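PDB 4ASH: NS6 protease from Murine norovirus 1, which cleaves the viral polyprotein, probably at the junctions between nonstructural proteins, as a cysteine protease with a trypsin-like fold. Local coordinates for residues 134-146 with 157-171. The protein carries 1 engineered substitution. Residues are numbered along the deposited sequence; the frame is centred on the assembly and turned at random.
Sequences LGTIPGDAGCPYV and GVHVAATRSGNTVIA. Engineered in segment 134-146: A141 (natural residue Cys).
H159, T136 and Y145 meet in what is probably the S1 pocket of this trypsin-like protease, as in related calicivirus proteases, with T136 and Y145 closing on the imidazole. CG of H159 stands anti to the backbone N (chi1 -175°), which carries the ring off strand 157-162 toward the loop 134-143. There ND1 shares a hydrogen bond of 2.9 Å with Y145 OH, in which either atom may donate, and the two rings meet rim to rim with their planes 15° apart. CG2 of T136 lies over one imidazole face, 3.9 Å from the ring centroid, while A161 N lies over the opposite face toward the rim; together with the bond to Y145 this helps fix the rotation of the ring. A171 CB makes a CH-pi contact with one face of the Y145 ring, 3.5 Å from its centroid, and V169 CG2 comes to OH at 3.3 Å. Backbone hydrogen bonds join the turn to the strand, G142 N to H159 O at 2.8 Å and H159 N to C143 O at 2.7 Å. This turn bears A141, the engineered replacement of the natural cysteine, probably the nucleophile, and its side chain touches H32. Y145 N also bonds to G157 O, next to the antiparallel non-hydrogen-bonded pair P144 and V158. Strand 144-149 pairs antiparallel with strands 84-90 and 152-162, and M103 of strand 96-111 touches Y145.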
loop_
_atom_site.group_PDB
_atom_site.type_symbol
_atom_site.label_atom_id
_atom_site.label_comp_id
_atom_site.label_asym_id
_atom_site.label_seq_id
_atom_site.Cartn_x
_atom_site.Cartn_y
_atom_site.Cartn_z
ATOM N N LEU A 134 12.473 3.256 -14.969
ATOM C CA LEU A 134 12.602 4.005 -13.725
ATOM C C LEU A 134 11.271 4.038 -12.982
ATOM O O LEU A 134 10.935 5.020 -12.314
ATOM C CB LEU A 134 13.077 5.428 -14.010
ATOM C CG LEU A 134 14.321 5.530 -14.893
ATOM C CD1 LEU A 134 14.686 6.988 -15.131
ATOM C CD2 LEU A 134 15.489 4.762 -14.281
ATOM N N GLY A 135 10.509 2.962 -13.116
ATOM C CA GLY A 135 9.233 2.860 -12.442
ATOM C C GLY A 135 9.266 1.751 -11.418
ATOM O O GLY A 135 10.303 1.503 -10.799
ATOM N N THR A 136 8.130 1.093 -11.221
ATOM C CA THR A 136 8.055 -0.030 -10.298
ATOM C C THR A 136 8.486 -1.301 -11.012
ATOM O O THR A 136 8.402 -1.403 -12.252
ATOM C CB THR A 136 6.644 -0.216 -9.703
ATOM O OG1 THR A 136 5.696 -0.405 -10.763
ATOM C CG2 THR A 136 6.246 1.005 -8.881
ATOM N N ILE A 137 8.984 -2.252 -10.230
ATOM C CA ILE A 137 9.455 -3.521 -10.754
ATOM C C ILE A 137 8.936 -4.684 -9.922
ATOM O O ILE A 137 8.466 -4.488 -8.805
ATOM C CB ILE A 137 10.993 -3.577 -10.755
ATOM C CG1 ILE A 137 11.525 -3.492 -9.320
ATOM C CG2 ILE A 137 11.564 -2.468 -11.621
ATOM C CD1 ILE A 137 13.042 -3.645 -9.222
ATOM N N PRO A 138 9.029 -5.912 -10.459
ATOM C CA PRO A 138 8.695 -7.069 -9.623
ATOM C C PRO A 138 9.489 -7.031 -8.332
ATOM O O PRO A 138 10.726 -6.905 -8.349
ATOM C CB PRO A 138 9.141 -8.251 -10.480
ATOM C CG PRO A 138 8.952 -7.765 -11.867
ATOM C CD PRO A 138 9.348 -6.311 -11.841
ATOM N N GLY A 139 8.780 -7.127 -7.217
ATOM C CA GLY A 139 9.394 -7.080 -5.907
ATOM C C GLY A 139 8.929 -5.867 -5.119
ATOM O O GLY A 139 9.097 -5.840 -3.901
ATOM N N ASP A 140 8.352 -4.881 -5.812
ATOM C CA ASP A 140 7.951 -3.616 -5.188
ATOM C C ASP A 140 6.590 -3.677 -4.502
ATOM O O ASP A 140 6.257 -2.762 -3.746
ATOM C CB ASP A 140 7.897 -2.465 -6.195
ATOM C CG ASP A 140 9.260 -2.030 -6.704
ATOM O OD1 ASP A 140 10.310 -2.409 -6.127
ATOM O OD2 ASP A 140 9.261 -1.270 -7.686
ATOM N N ALA A 141 5.801 -4.722 -4.752
ATOM C CA ALA A 141 4.448 -4.779 -4.177
ATOM C C ALA A 141 4.464 -4.673 -2.653
ATOM O O ALA A 141 5.304 -5.273 -1.975
ATOM C CB ALA A 141 3.712 -6.032 -4.612
ATOM N N GLY A 142 3.500 -3.920 -2.134
ATOM C CA GLY A 142 3.395 -3.669 -0.709
ATOM C C GLY A 142 3.845 -2.286 -0.290
ATOM O O GLY A 142 3.494 -1.831 0.800
ATOM N N CYS A 143 4.655 -1.624 -1.109
ATOM C CA CYS A 143 5.102 -0.271 -0.795
ATOM C C CYS A 143 3.916 0.701 -0.789
ATOM O O CYS A 143 2.980 0.576 -1.603
ATOM C CB CYS A 143 6.199 0.191 -1.753
ATOM S SG CYS A 143 7.774 -0.703 -1.512
ATOM N N PRO A 144 3.916 1.653 0.148
ATOM C CA PRO A 144 2.747 2.530 0.298
ATOM C C PRO A 144 2.649 3.659 -0.731
ATOM O O PRO A 144 3.650 4.164 -1.226
ATOM C CB PRO A 144 2.963 3.124 1.695
ATOM C CG PRO A 144 4.472 3.254 1.762
ATOM C CD PRO A 144 4.973 1.970 1.129
ATOM N N TYR A 145 1.413 4.069 -1.009
ATOM C CA TYR A 145 1.143 5.283 -1.755
ATOM C C TYR A 145 0.725 6.328 -0.746
ATOM O O TYR A 145 -0.196 6.084 0.034
ATOM C CB TYR A 145 -0.038 5.062 -2.700
ATOM C CG TYR A 145 0.275 4.293 -3.966
ATOM C CD1 TYR A 145 0.891 3.045 -3.920
ATOM C CD2 TYR A 145 -0.065 4.810 -5.208
ATOM C CE1 TYR A 145 1.170 2.331 -5.081
ATOM C CE2 TYR A 145 0.209 4.108 -6.381
ATOM C CZ TYR A 145 0.823 2.870 -6.310
ATOM O OH TYR A 145 1.099 2.164 -7.467
ATOM N N VAL A 146 1.384 7.481 -0.754
ATOM C CA VAL A 146 1.086 8.530 0.216
ATOM C C VAL A 146 0.907 9.871 -0.485
ATOM O O VAL A 146 1.339 10.055 -1.615
ATOM C CB VAL A 146 2.205 8.662 1.289
ATOM C CG1 VAL A 146 2.399 7.345 2.034
ATOM C CG2 VAL A 146 3.520 9.109 0.655
ATOM N N GLY A 157 -3.054 3.514 0.114
ATOM C CA GLY A 157 -3.088 2.164 -0.408
ATOM C C GLY A 157 -1.687 1.601 -0.534
ATOM O O GLY A 157 -0.713 2.256 -0.152
ATOM N N VAL A 158 -1.589 0.391 -1.075
ATOM C CA VAL A 158 -0.297 -0.246 -1.279
ATOM C C VAL A 158 -0.109 -0.683 -2.729
ATOM O O VAL A 158 -1.062 -1.059 -3.417
ATOM C CB VAL A 158 -0.092 -1.460 -0.337
ATOM C CG1 VAL A 158 -0.099 -1.019 1.138
ATOM C CG2 VAL A 158 -1.125 -2.537 -0.565
ATOM N N HIS A 159 1.140 -0.662 -3.188
ATOM C CA HIS A 159 1.411 -1.038 -4.570
ATOM C C HIS A 159 1.115 -2.516 -4.808
ATOM O O HIS A 159 1.526 -3.377 -4.027
ATOM C CB HIS A 159 2.876 -0.789 -4.886
ATOM C CG HIS A 159 3.195 -1.041 -6.329
ATOM N ND1 HIS A 159 2.599 -0.325 -7.326
ATOM C CD2 HIS A 159 3.988 -1.968 -6.922
ATOM C CE1 HIS A 159 3.046 -0.760 -8.502
ATOM N NE2 HIS A 159 3.868 -1.765 -8.283
ATOM N N VAL A 160 0.421 -2.836 -5.900
ATOM C CA VAL A 160 0.222 -4.255 -6.200
ATOM C C VAL A 160 0.569 -4.697 -7.624
ATOM O O VAL A 160 0.979 -5.836 -7.825
ATOM C CB VAL A 160 -1.193 -4.741 -5.840
ATOM C CG1 VAL A 160 -1.448 -4.500 -4.358
ATOM C CG2 VAL A 160 -2.253 -4.034 -6.717
ATOM N N ALA A 161 0.383 -3.814 -8.597
ATOM C CA ALA A 161 0.547 -4.210 -10.009
ATOM C C ALA A 161 0.962 -3.077 -10.927
ATOM O O ALA A 161 0.830 -1.897 -10.593
ATOM C CB ALA A 161 -0.732 -4.862 -10.526
ATOM N N ALA A 162 1.491 -3.450 -12.094
ATOM C CA ALA A 162 1.882 -2.481 -13.108
ATOM C C ALA A 162 1.854 -3.142 -14.478
ATOM O O ALA A 162 1.803 -4.368 -14.588
ATOM C CB ALA A 162 3.276 -1.932 -12.811
ATOM N N THR A 163 1.877 -2.321 -15.520
ATOM C CA THR A 163 2.120 -2.824 -16.863
ATOM C C THR A 163 3.625 -2.958 -17.059
ATOM O O THR A 163 4.393 -2.225 -16.444
ATOM C CB THR A 163 1.496 -1.887 -17.914
ATOM O OG1 THR A 163 2.003 -0.557 -17.746
ATOM C CG2 THR A 163 -0.001 -1.845 -17.734
ATOM N N ARG A 164 4.043 -3.899 -17.904
ATOM C CA ARG A 164 5.464 -4.106 -18.179
ATOM C C ARG A 164 6.054 -2.829 -18.754
ATOM O O ARG A 164 6.965 -2.233 -18.175
ATOM C CB ARG A 164 5.663 -5.257 -19.161
ATOM N N SER A 165 5.519 -2.420 -19.901
ATOM C CA SER A 165 5.844 -1.134 -20.495
ATOM C C SER A 165 4.704 -0.186 -20.164
ATOM O O SER A 165 3.586 -0.632 -19.898
ATOM C CB SER A 165 5.980 -1.260 -22.008
ATOM O OG SER A 165 6.597 -2.471 -22.382
ATOM N N GLY A 166 4.970 1.114 -20.186
ATOM C CA GLY A 166 3.923 2.071 -19.893
ATOM C C GLY A 166 3.923 2.454 -18.428
ATOM O O GLY A 166 4.588 1.826 -17.606
ATOM N N ASN A 167 3.165 3.486 -18.093
ATOM C CA ASN A 167 3.250 4.051 -16.756
ATOM C C ASN A 167 2.042 3.792 -15.855
ATOM O O ASN A 167 1.848 4.482 -14.858
ATOM C CB ASN A 167 3.570 5.549 -16.837
ATOM C CG ASN A 167 4.927 5.817 -17.476
ATOM O OD1 ASN A 167 5.541 4.917 -18.047
ATOM N ND2 ASN A 167 5.399 7.059 -17.383
ATOM N N THR A 168 1.258 2.770 -16.177
ATOM C CA THR A 168 0.086 2.447 -15.357
ATOM C C THR A 168 0.467 1.583 -14.161
ATOM O O THR A 168 1.148 0.573 -14.306
ATOM C CB THR A 168 -0.981 1.703 -16.168
ATOM O OG1 THR A 168 -1.380 2.509 -17.285
ATOM C CG2 THR A 168 -2.200 1.386 -15.300
ATOM N N VAL A 169 0.029 2.000 -12.976
ATOM C CA VAL A 169 0.216 1.230 -11.751
ATOM C C VAL A 169 -1.144 1.087 -11.056
ATOM O O VAL A 169 -2.084 1.820 -11.363
ATOM C CB VAL A 169 1.220 1.903 -10.798
ATOM C CG1 VAL A 169 2.635 1.836 -11.384
ATOM C CG2 VAL A 169 0.824 3.350 -10.543
ATOM N N ILE A 170 -1.244 0.123 -10.144
ATOM C CA ILE A 170 -2.456 -0.088 -9.353
ATOM C C ILE A 170 -2.087 -0.145 -7.884
ATOM O O ILE A 170 -1.185 -0.895 -7.500
ATOM C CB ILE A 170 -3.151 -1.435 -9.694
ATOM C CG1 ILE A 170 -3.375 -1.576 -11.207
ATOM C CG2 ILE A 170 -4.460 -1.598 -8.881
ATOM C CD1 ILE A 170 -4.303 -0.518 -11.823
ATOM N N ALA A 171 -2.786 0.640 -7.074
ATOM C CA ALA A 171 -2.685 0.535 -5.630
ATOM C C ALA A 171 -3.931 -0.175 -5.133
ATOM O O ALA A 171 -5.049 0.186 -5.510
ATOM C CB ALA A 171 -2.579 1.914 -5.011
HETATM O O HOH W 1 6.772 -2.133 -14.573
#